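Local coordinates for GARP domain-containing protein (Trypanosoma brucei brucei TREU927, PDB 6XZ6) that serves as a trypanosome receptor for the host complement regulator factor H and increases transmission of the parasite to tsetse flies, at residues A94-V97 with K98-A101. Residues are numbered along the deposited sequence; the frame is centred on the assembly and turned at random.
Sequences AMEV and KRFA
Ala94 to Val97 and Lys98 to Ala101 are two successive turns of one unbroken alpha-helix. Each backbone carbonyl of 94-97 accepts the amide four residues on. Lys98 N meets Ala94 O at 3.0 Å with a nearly straight N-H...O angle of 170°. Arg99 N reaches Met95 O at 3.1 Å, and this bond is more bent. Phe100 N to Glu96 O and Ala101 N to Val97 O complete the set.

The side chains of Glu96 and Arg99, three residues apart, run side by side in the same direction and close a salt bridge. Arg99 NH1 donates to Glu96 OE2 at 2.8 Å. The oxygen lies close to the guanidinium plane, at its edge. The nitrogen, in contrast, sits above the carboxylate plane, and the two flat groups are turned 66° from each other. Arg99 starts out extended, CG anti to the backbone N (chi1 -179°). The turn back toward Glu96 comes further out, from CG to CD and again from NE to NH1.

This piece belongs to helix 67-125 of the long helical bundle of the GARP family. The helix is amphipathic here. Val97 and Phe100 touch helix 165-208, while Val97, Lys98 and Ala101 touch helix 4-61. Met95, Glu96 and Arg99 lie on the more exposed side.

The buried Phe100 ring also reaches the Glu96-Arg99 pair. Its CE2 packs on Glu96 CB at 3.8 Å, and its CZ lies over one face of the Arg99 guanidinium, near the rim. Together, CZ on that face and the carboxylate oxygen at the edge probably limit how freely the guanidinium can swing. Lys98 bends at chi2 and chi4, and this curls its amine back toward the preceding turn. Its NZ comes within 4.2 Å of Ala94 CB, and Lys98 CD passes 3.6 Å from Ala94 O.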
ATOM      1  N   ALA A  94       8.765   3.967 -13.624  1.00 20.76           N
ATOM      2  CA  ALA A  94       9.254   4.189 -12.246  1.00 19.02           C
ATOM      3  C   ALA A  94       8.594   5.396 -11.607  1.00 23.14           C
ATOM      4  O   ALA A  94       8.307   5.375 -10.419  1.00 23.76           O
ATOM      5  CB  ALA A  94      10.765   4.330 -12.209  1.00 20.11           C
ATOM      6  N   MET A  95       8.326   6.441 -12.402  1.00 19.68           N
ATOM      7  CA  MET A  95       7.628   7.661 -11.995  1.00 17.52           C
ATOM      8  C   MET A  95       6.209   7.228 -11.553  1.00 21.42           C
ATOM      9  O   MET A  95       5.752   7.694 -10.512  1.00 21.80           O
ATOM     10  CB  MET A  95       7.623   8.667 -13.179  1.00 18.98           C
ATOM     11  CG  MET A  95       6.666   9.843 -13.036  1.00 20.96           C
ATOM     12  SD  MET A  95       4.899   9.501 -13.386  1.00 23.90           S
ATOM     13  CE  MET A  95       4.904   9.402 -15.114  1.00 19.98           C
ATOM     14  N   GLU A  96       5.543   6.296 -12.298  1.00 17.03           N
ATOM     15  CA  GLU A  96       4.206   5.819 -11.895  1.00 16.61           C
ATOM     16  C   GLU A  96       4.289   5.030 -10.588  1.00 22.14           C
ATOM     17  O   GLU A  96       3.456   5.220  -9.717  1.00 23.38           O
ATOM     18  CB  GLU A  96       3.484   4.985 -12.975  1.00 17.89           C
ATOM     19  CG  GLU A  96       3.563   5.466 -14.418  1.00 27.56           C
ATOM     20  CD  GLU A  96       2.663   6.589 -14.902  1.00 32.47           C
ATOM     21  OE1 GLU A  96       2.554   6.765 -16.140  1.00 35.86           O
ATOM     22  OE2 GLU A  96       2.092   7.309 -14.053  1.00  5.24           O
ATOM     23  N   VAL A  97       5.303   4.164 -10.441  1.00 17.82           N
ATOM     24  CA  VAL A  97       5.536   3.409  -9.200  1.00 16.40           C
ATOM     25  C   VAL A  97       5.605   4.405  -8.012  1.00 20.68           C
ATOM     26  O   VAL A  97       4.879   4.225  -7.050  1.00 20.65           O
ATOM     27  CB  VAL A  97       6.813   2.499  -9.265  1.00 17.94           C
ATOM     28  CG1 VAL A  97       7.137   1.904  -7.909  1.00 16.66           C
ATOM     29  CG2 VAL A  97       6.678   1.418 -10.321  1.00 17.23           C
ATOM     30  N   LYS A  98       6.450   5.441  -8.083  1.00 17.51           N
ATOM     31  CA  LYS A  98       6.545   6.458  -7.014  1.00 18.12           C
ATOM     32  C   LYS A  98       5.163   7.155  -6.750  1.00 22.95           C
ATOM     33  O   LYS A  98       4.833   7.434  -5.607  1.00 23.76           O
ATOM     34  CB  LYS A  98       7.625   7.498  -7.339  1.00 19.45           C
ATOM     35  CG  LYS A  98       9.005   7.064  -6.922  1.00 37.66           C
ATOM     36  CD  LYS A  98      10.082   7.365  -7.977  1.00 53.72           C
ATOM     37  CE  LYS A  98      11.311   6.477  -7.815  1.00 70.68           C
ATOM     38  NZ  LYS A  98      11.014   5.024  -8.030  1.00 72.79           N
ATOM     39  N   ARG A  99       4.368   7.369  -7.793  1.00 18.48           N
ATOM     40  CA  ARG A  99       3.062   7.995  -7.729  1.00 18.91           C
ATOM     41  C   ARG A  99       1.996   7.122  -7.039  1.00 24.18           C
ATOM     42  O   ARG A  99       1.236   7.650  -6.229  1.00 27.27           O
ATOM     43  CB  ARG A  99       2.648   8.379  -9.144  1.00 17.28           C
ATOM     44  CG  ARG A  99       1.327   9.062  -9.223  1.00 16.03           C
ATOM     45  CD  ARG A  99       0.891   9.055 -10.653  1.00 24.06           C
ATOM     46  NE  ARG A  99      -0.527   8.739 -10.733  1.00 38.41           N
ATOM     47  CZ  ARG A  99      -1.099   8.147 -11.768  1.00 46.79           C
ATOM     48  NH1 ARG A  99      -0.381   7.819 -12.831  1.00 35.33           N
ATOM     49  NH2 ARG A  99      -2.397   7.887 -11.755  1.00 33.94           N
ATOM     50  N   PHE A 100       1.913   5.823  -7.370  1.00 17.92           N
ATOM     51  CA  PHE A 100       0.966   4.901  -6.750  1.00 16.44           C
ATOM     52  C   PHE A 100       1.346   4.536  -5.331  1.00 21.22           C
ATOM     53  O   PHE A 100       0.460   4.346  -4.505  1.00 20.95           O
ATOM     54  CB  PHE A 100       0.751   3.659  -7.612  1.00 18.44           C
ATOM     55  CG  PHE A 100       0.083   4.006  -8.924  1.00 20.77           C
ATOM     56  CD1 PHE A 100      -1.169   4.616  -8.948  1.00 22.93           C
ATOM     57  CD2 PHE A 100       0.720   3.751 -10.137  1.00 23.86           C
ATOM     58  CE1 PHE A 100      -1.766   4.969 -10.154  1.00 24.31           C
ATOM     59  CE2 PHE A 100       0.116   4.096 -11.348  1.00 26.50           C
ATOM     60  CZ  PHE A 100      -1.128   4.692 -11.347  1.00 24.42           C
ATOM     61  N   ALA A 101       2.664   4.456  -5.049  1.00 18.99           N
ATOM     62  CA  ALA A 101       3.266   4.222  -3.736  1.00 19.07           C
ATOM     63  C   ALA A 101       2.894   5.401  -2.831  1.00 26.47           C
ATOM     64  O   ALA A 101       2.444   5.179  -1.719  1.00 28.27           O
ATOM     65  CB  ALA A 101       4.771   4.110  -3.864  1.00 20.10           C
TER